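Local coordinates for lipoprotein (PDB 7ADK), which is probably a serine peptidase of the chymotrypsin-like PA clan, at residues N439-Y444 with E544-K549; N497-A502 with A548-K553; S252-Y257 with F697-G702. All blocks are in the same frame, centred on the assembly; numbering follows the deposited sequence.

Interaction 1 of 3, residues N439-Y444 with E544-K549; sequences NPTKFY and EVDFAK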
# COMPACT_ATOMS: atom_id res chain seq x y z
N ASN B 439 -5.02 -2.79 39.64
CA ASN B 439 -3.92 -2.23 38.84
C ASN B 439 -2.83 -3.29 38.55
O ASN B 439 -1.82 -3.33 39.24
CB ASN B 439 -3.37 -0.94 39.52
CG ASN B 439 -2.95 -1.04 40.99
OD1 ASN B 439 -3.34 -1.92 41.74
ND2 ASN B 439 -2.14 -0.13 41.46
N PRO B 440 -3.03 -4.18 37.55
CA PRO B 440 -2.09 -5.27 37.23
C PRO B 440 -0.87 -4.81 36.44
O PRO B 440 -0.94 -3.85 35.67
CB PRO B 440 -2.92 -6.28 36.44
CG PRO B 440 -3.89 -5.38 35.68
CD PRO B 440 -4.18 -4.27 36.68
N THR B 441 0.25 -5.52 36.58
CA THR B 441 1.53 -5.20 35.91
C THR B 441 2.18 -6.36 35.15
O THR B 441 3.05 -6.13 34.31
CB THR B 441 2.56 -4.68 36.93
OG1 THR B 441 2.83 -5.68 37.88
CG2 THR B 441 2.09 -3.44 37.67
N LYS B 442 1.75 -7.60 35.38
CA LYS B 442 2.37 -8.82 34.85
C LYS B 442 1.38 -9.61 34.00
O LYS B 442 0.38 -10.13 34.49
CB LYS B 442 2.91 -9.62 36.05
CG LYS B 442 3.91 -10.70 35.65
CD LYS B 442 4.66 -11.18 36.89
CE LYS B 442 5.86 -12.04 36.50
NZ LYS B 442 6.96 -11.94 37.48
N PHE B 443 1.65 -9.64 32.70
CA PHE B 443 0.71 -10.04 31.64
C PHE B 443 1.21 -11.25 30.86
O PHE B 443 2.42 -11.42 30.69
CB PHE B 443 0.47 -8.87 30.69
CG PHE B 443 -0.39 -7.77 31.26
CD1 PHE B 443 0.17 -6.80 32.11
CD2 PHE B 443 -1.75 -7.71 30.94
CE1 PHE B 443 -0.62 -5.76 32.60
CE2 PHE B 443 -2.54 -6.67 31.43
CZ PHE B 443 -1.97 -5.69 32.25
N TYR B 444 0.28 -12.06 30.36
CA TYR B 444 0.53 -13.28 29.61
C TYR B 444 -0.12 -13.20 28.24
O TYR B 444 -1.27 -12.78 28.10
CB TYR B 444 0.04 -14.51 30.38
CG TYR B 444 0.63 -14.61 31.76
CD1 TYR B 444 0.06 -13.86 32.80
CD2 TYR B 444 1.79 -15.35 31.98
CE1 TYR B 444 0.71 -13.78 34.04
CE2 TYR B 444 2.42 -15.30 33.24
CZ TYR B 444 1.91 -14.48 34.25
OH TYR B 444 2.61 -14.30 35.39
N GLU B 544 5.16 -14.48 29.06
CA GLU B 544 5.00 -13.54 30.15
C GLU B 544 5.80 -12.26 29.88
O GLU B 544 6.95 -12.31 29.47
CB GLU B 544 5.45 -14.23 31.44
CG GLU B 544 5.37 -13.37 32.70
CD GLU B 544 5.94 -14.09 33.93
OE1 GLU B 544 7.18 -14.03 34.12
OE2 GLU B 544 5.17 -14.66 34.73
N VAL B 545 5.18 -11.11 30.14
CA VAL B 545 5.83 -9.80 30.16
C VAL B 545 5.55 -9.10 31.49
O VAL B 545 4.40 -8.86 31.84
CB VAL B 545 5.39 -8.96 28.95
CG1 VAL B 545 6.15 -7.65 28.92
CG2 VAL B 545 5.63 -9.65 27.62
N ASP B 546 6.60 -8.76 32.23
CA ASP B 546 6.50 -8.09 33.53
C ASP B 546 6.85 -6.60 33.40
O ASP B 546 8.01 -6.20 33.49
CB ASP B 546 7.36 -8.84 34.55
CG ASP B 546 7.18 -8.39 36.01
OD1 ASP B 546 6.60 -7.32 36.27
OD2 ASP B 546 7.58 -9.17 36.90
N PHE B 547 5.84 -5.76 33.14
CA PHE B 547 6.07 -4.34 32.87
C PHE B 547 6.59 -3.56 34.09
O PHE B 547 7.28 -2.56 33.92
CB PHE B 547 4.79 -3.69 32.35
CG PHE B 547 4.35 -4.19 30.99
CD1 PHE B 547 5.13 -3.87 29.86
CD2 PHE B 547 3.19 -4.96 30.86
CE1 PHE B 547 4.73 -4.34 28.59
CE2 PHE B 547 2.78 -5.41 29.59
CZ PHE B 547 3.56 -5.10 28.46
N ALA B 548 6.35 -4.05 35.32
CA ALA B 548 6.91 -3.45 36.54
C ALA B 548 8.44 -3.59 36.64
O ALA B 548 9.08 -2.90 37.44
CB ALA B 548 6.23 -4.05 37.76
N LYS B 549 9.06 -4.43 35.78
CA LYS B 549 10.50 -4.40 35.48
C LYS B 549 10.80 -4.33 33.98
O LYS B 549 11.78 -4.88 33.53
CB LYS B 549 11.29 -5.48 36.24
CG LYS B 549 10.90 -6.93 35.93
CD LYS B 549 11.91 -7.91 36.52
CE LYS B 549 11.30 -9.30 36.67
NZ LYS B 549 12.26 -10.32 37.08
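Lys442 leans across Asp546, its partner on the opposite strand, and on toward Glu544, on the face of the antiparallel pair that also carries Tyr444. From CB the chain leaves with CG anti to the backbone N (chi1 -164°) and stays extended. CG lies 4.0 Å from Asp546 CG, CD runs alongside Asp546 OD2, and CE passes the carboxylate of Glu544. At the tip, NZ closes a salt bridge to Asp546 OD2 at 2.9 Å, approaching from above the carboxylate plane, while Glu544 OE1 stands 4.0 Å from NZ as a long ion pair. Glu544 OE2 takes the hydroxyl of Tyr444 (OH to OE2 2.7 Å) on its anti side and that of Tyr832 as well. Between these two non-hydrogen-bonded pairs, Phe443 and Val545 form a hydrogen-bonded pair (Phe443 N to Val545 O 3.0 Å), their side chains on the other face. This is antiparallel pairing with a salt-bridge network on one face, in a sheet consistent with the beta-rich PA-clan fold. The Phe443 and Phe547 rings meet obliquely against Ile579 of helix 575-582, and strand 442-447 runs between 421-433 and 541-546, with 503-507 on the far edge of 541-546.

Interaction 2 of 3, residues N497-A502 with A548-K553; sequences NKLEDA and AKLLDK
Leu499, Asp501 and Ala502 are the residues of 497-502 that meet Lys549 and Leu550. The walk begins with Lys498, which ties the turn together: its N binds Asp501 OD2 at 3.1 Å, the donor lying well above the carboxylate plane, and its O receives Asp501 N. Next comes Leu499, whose CD1 touches Leu550 CD2 at 4.2 Å. Asp501 turns its carboxylate back into its own turn and offers the other segment its carbonyl. Lys549 NZ meets Asp501 O at 2.8 Å, with a C=O...N angle of 161°. Lys549 gets there because its CG sits between the backbone N and the carbonyl carbon (chi1 62°) and the rest of the chain is straight. Ala502 closes the short 3-10 turn, its N bound to Leu499 O. Its methyl points at the other loop, with CB 3.5 Å from Leu550 CD2 and beside Lys549 O. Leu550 also leans on Phe491 of strand 486-493, and Tyr556 covers the turn. The contact thus joins two loops of the strand-rich peptidase region by a leucine-alanine patch and one ammonium-carbonyl bond; with Asp501 OD1 6.6 Å from Lys549 NZ, the carboxylate probably adds only distant attraction.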
# COMPACT_ATOMS: atom_id res chain seq x y z
N ASN B 497 21.64 -5.50 32.58
CA ASN B 497 20.42 -6.30 32.80
C ASN B 497 20.03 -7.04 31.51
O ASN B 497 20.15 -6.48 30.43
CB ASN B 497 19.28 -5.41 33.30
CG ASN B 497 19.53 -4.91 34.70
OD1 ASN B 497 19.17 -5.53 35.68
ND2 ASN B 497 20.17 -3.77 34.85
N LYS B 498 19.55 -8.28 31.59
CA LYS B 498 19.20 -9.09 30.41
C LYS B 498 17.70 -8.96 30.09
O LYS B 498 16.88 -8.85 30.99
CB LYS B 498 19.63 -10.55 30.62
CG LYS B 498 21.13 -10.77 30.90
CD LYS B 498 22.09 -10.36 29.78
CE LYS B 498 21.90 -11.21 28.52
NZ LYS B 498 22.79 -10.82 27.43
N LEU B 499 17.33 -8.98 28.82
CA LEU B 499 15.94 -8.79 28.40
C LEU B 499 15.05 -10.01 28.75
O LEU B 499 13.88 -9.83 29.08
CB LEU B 499 15.95 -8.37 26.92
CG LEU B 499 14.83 -7.43 26.45
CD1 LEU B 499 14.53 -6.25 27.38
CD2 LEU B 499 15.26 -6.78 25.14
N GLU B 500 15.63 -11.21 28.83
CA GLU B 500 14.98 -12.39 29.43
C GLU B 500 14.69 -12.30 30.94
O GLU B 500 13.87 -13.07 31.45
CB GLU B 500 15.73 -13.70 29.16
CG GLU B 500 15.46 -14.31 27.78
CD GLU B 500 15.79 -15.82 27.75
OE1 GLU B 500 16.74 -16.26 28.40
OE2 GLU B 500 15.03 -16.61 27.18
N ASP B 501 15.29 -11.39 31.70
CA ASP B 501 14.91 -11.20 33.10
C ASP B 501 13.49 -10.63 33.26
O ASP B 501 12.91 -10.72 34.34
CB ASP B 501 15.92 -10.31 33.84
CG ASP B 501 17.37 -10.79 33.79
OD1 ASP B 501 17.60 -12.02 33.66
OD2 ASP B 501 18.28 -9.95 33.92
N ALA B 502 12.91 -10.05 32.20
CA ALA B 502 11.62 -9.36 32.20
C ALA B 502 10.58 -9.94 31.21
O ALA B 502 9.38 -9.75 31.41
CB ALA B 502 11.91 -7.89 31.93
N ALA B 548 6.35 -4.05 35.32
CA ALA B 548 6.91 -3.45 36.54
C ALA B 548 8.44 -3.59 36.64
O ALA B 548 9.08 -2.90 37.44
CB ALA B 548 6.23 -4.05 37.76
N LYS B 549 9.06 -4.43 35.78
CA LYS B 549 10.50 -4.40 35.48
C LYS B 549 10.80 -4.33 33.98
O LYS B 549 11.78 -4.88 33.53
CB LYS B 549 11.29 -5.48 36.24
CG LYS B 549 10.90 -6.93 35.93
CD LYS B 549 11.91 -7.91 36.52
CE LYS B 549 11.30 -9.30 36.67
NZ LYS B 549 12.26 -10.32 37.08
N LEU B 550 9.99 -3.59 33.23
CA LEU B 550 10.40 -3.00 31.94
C LEU B 550 10.30 -1.47 31.99
O LEU B 550 11.06 -0.79 31.30
CB LEU B 550 9.55 -3.53 30.78
CG LEU B 550 9.81 -4.97 30.33
CD1 LEU B 550 8.85 -5.31 29.22
CD2 LEU B 550 11.22 -5.17 29.80
N LEU B 551 9.40 -0.92 32.80
CA LEU B 551 9.30 0.52 33.08
C LEU B 551 10.17 0.97 34.28
O LEU B 551 10.16 2.13 34.66
CB LEU B 551 7.83 0.90 33.22
CG LEU B 551 6.94 0.48 32.04
CD1 LEU B 551 5.50 0.77 32.34
CD2 LEU B 551 7.33 1.17 30.78
N ASP B 552 10.96 0.05 34.85
CA ASP B 552 12.00 0.36 35.83
C ASP B 552 13.23 0.99 35.14
O ASP B 552 14.06 0.30 34.54
CB ASP B 552 12.34 -0.91 36.61
CG ASP B 552 13.32 -0.71 37.76
OD1 ASP B 552 13.81 0.42 37.96
OD2 ASP B 552 13.58 -1.69 38.49
N LYS B 553 13.36 2.32 35.25
CA LYS B 553 14.36 3.14 34.55
C LYS B 553 15.82 2.86 34.94
O LYS B 553 16.73 3.22 34.21
CB LYS B 553 14.02 4.63 34.73
CG LYS B 553 12.73 5.02 34.00
CD LYS B 553 12.39 6.50 34.16
CE LYS B 553 11.08 6.88 33.48
NZ LYS B 553 10.72 8.25 33.63

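Interaction 3 of 3, residues S252-Y257 with F697-G702; sequences SGLKIY and FSYQIG
Ser252 and Tyr699 head a buried loop-to-loop contact in which neither segment forms a regular helix or strand. The loop holding 252-257 lies between helix 220-226 and strand 289-293. The other loop, which holds 697-702, leads toward strand 712-714 of the mixed sheet. One hydrogen bond crosses directly: Ser252 OG gives its proton to Tyr699 O at 2.9 Å. The hydroxyl approaches from above the carbonyl plane, 55° out of it, rather than onto a lone pair. It is placed there by a first torsion of 169°, which sets OG opposite the backbone N.

Gly253 next turns the chain, as the centre of an inverse gamma turn closed by a weak bond from Leu254 N to Ser252 O. Past this bend both Leu254 and Lys255 face the other loop. Leu254 CD2 meets Tyr699 CD2 at 3.5 Å, the two side chains crossing obliquely. Lys255 passes Ser698 with its aliphatic part, CD lying 3.3 Å from Ser698 OG, then bends at its last torsion so that NZ binds Ala781 O.

Gln700 adds a second tie through its amide: NE2 binds Val251 O, just ahead of Ser252, and Tyr187 OH on helix 176-192. At the end of 252-257, the Tyr257 ring lies against the carbonyl of Leu254 and packs on a basic side chain of the other protein chain.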
# COMPACT_ATOMS: atom_id res chain seq x y z
N SER B 252 -8.13 -24.75 -4.17
CA SER B 252 -9.54 -25.20 -4.31
C SER B 252 -10.45 -24.16 -4.98
O SER B 252 -10.72 -23.10 -4.41
CB SER B 252 -10.15 -25.61 -2.98
OG SER B 252 -11.55 -25.80 -3.08
N GLY B 253 -10.97 -24.48 -6.17
CA GLY B 253 -11.78 -23.61 -7.02
C GLY B 253 -13.26 -23.58 -6.66
O GLY B 253 -14.12 -23.72 -7.53
N LEU B 254 -13.57 -23.44 -5.37
CA LEU B 254 -14.92 -23.55 -4.82
C LEU B 254 -15.20 -22.69 -3.58
O LEU B 254 -16.33 -22.27 -3.36
CB LEU B 254 -15.20 -25.02 -4.53
CG LEU B 254 -16.64 -25.31 -4.11
CD1 LEU B 254 -17.08 -26.64 -4.67
CD2 LEU B 254 -16.83 -25.39 -2.61
N LYS B 255 -14.21 -22.40 -2.72
CA LYS B 255 -14.43 -21.60 -1.50
C LYS B 255 -14.64 -20.10 -1.76
O LYS B 255 -14.56 -19.29 -0.84
CB LYS B 255 -13.33 -21.87 -0.46
CG LYS B 255 -11.97 -21.30 -0.88
CD LYS B 255 -10.93 -21.54 0.20
CE LYS B 255 -9.51 -21.14 -0.22
NZ LYS B 255 -8.88 -22.17 -1.10
N ILE B 256 -14.87 -19.72 -3.01
CA ILE B 256 -14.67 -18.37 -3.52
C ILE B 256 -15.96 -17.84 -4.16
O ILE B 256 -16.65 -17.03 -3.56
CB ILE B 256 -13.40 -18.30 -4.41
CG1 ILE B 256 -12.18 -18.91 -3.69
CG2 ILE B 256 -13.12 -16.84 -4.80
CD1 ILE B 256 -10.85 -18.90 -4.44
N TYR B 257 -16.32 -18.30 -5.37
CA TYR B 257 -17.47 -17.84 -6.16
C TYR B 257 -17.51 -16.32 -6.45
O TYR B 257 -18.48 -15.81 -7.03
CB TYR B 257 -18.80 -18.29 -5.53
CG TYR B 257 -18.91 -19.74 -5.12
CD1 TYR B 257 -19.03 -20.75 -6.10
CD2 TYR B 257 -19.05 -20.07 -3.76
CE1 TYR B 257 -19.30 -22.07 -5.72
CE2 TYR B 257 -19.30 -21.40 -3.37
CZ TYR B 257 -19.43 -22.40 -4.36
OH TYR B 257 -19.65 -23.68 -3.98
N PHE B 697 -14.82 -22.17 7.57
CA PHE B 697 -13.88 -23.20 7.16
C PHE B 697 -13.68 -23.30 5.63
O PHE B 697 -14.58 -23.03 4.84
CB PHE B 697 -14.35 -24.53 7.75
CG PHE B 697 -14.55 -24.56 9.25
CD1 PHE B 697 -13.51 -24.20 10.12
CD2 PHE B 697 -15.78 -25.00 9.78
CE1 PHE B 697 -13.69 -24.26 11.50
CE2 PHE B 697 -15.94 -25.11 11.17
CZ PHE B 697 -14.90 -24.73 12.02
N SER B 698 -12.49 -23.70 5.22
CA SER B 698 -12.04 -23.84 3.84
C SER B 698 -12.43 -25.19 3.22
O SER B 698 -12.24 -26.24 3.82
CB SER B 698 -10.53 -23.69 3.83
OG SER B 698 -10.03 -23.67 2.53
N TYR B 699 -12.91 -25.19 1.98
CA TYR B 699 -13.18 -26.40 1.18
C TYR B 699 -11.90 -26.87 0.44
O TYR B 699 -11.96 -27.33 -0.69
CB TYR B 699 -14.40 -26.18 0.26
CG TYR B 699 -15.79 -26.12 0.91
CD1 TYR B 699 -16.10 -25.18 1.91
CD2 TYR B 699 -16.81 -26.99 0.45
CE1 TYR B 699 -17.39 -25.11 2.46
CE2 TYR B 699 -18.11 -26.91 0.99
CZ TYR B 699 -18.40 -25.97 2.00
OH TYR B 699 -19.66 -25.87 2.48
N GLN B 700 -10.72 -26.73 1.04
CA GLN B 700 -9.48 -27.34 0.55
C GLN B 700 -9.46 -28.86 0.82
O GLN B 700 -9.72 -29.29 1.94
CB GLN B 700 -8.27 -26.64 1.22
CG GLN B 700 -7.10 -26.43 0.27
CD GLN B 700 -6.30 -27.67 -0.04
OE1 GLN B 700 -5.80 -28.36 0.82
NE2 GLN B 700 -6.12 -28.01 -1.29
N ILE B 701 -9.17 -29.69 -0.19
CA ILE B 701 -9.16 -31.15 -0.04
C ILE B 701 -7.86 -31.65 0.60
O ILE B 701 -7.88 -32.56 1.43
CB ILE B 701 -9.40 -31.83 -1.41
CG1 ILE B 701 -10.77 -31.49 -2.02
CG2 ILE B 701 -9.19 -33.35 -1.37
CD1 ILE B 701 -11.97 -32.09 -1.31
N GLY B 702 -6.71 -31.07 0.23
CA GLY B 702 -5.39 -31.59 0.59
C GLY B 702 -5.13 -31.65 2.08
O GLY B 702 -4.67 -32.67 2.58

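Interactions 1 and 2 are neighbours, with centres about 10 Å apart, and share Ala548 and Lys549. They meet where Asp546 N probably bonds to Ala502 O and Val545 packs on Leu550, so strand 541-546 and the loop after it serve both. Strands 442-447 and 541-546, and strand 503-507 that follows 497-502, belong to one antiparallel sheet. Interaction 3 lies on the opposite side of the chain's centre, its own centre about 42 Å from that of interaction 1 and about 47 Å from that of interaction 2. Along the chain, 252-257 comes before all their segments and 697-702 after them. Interaction 3 therefore brings a loop ahead of that sheet onto the region of the second, mixed sheet.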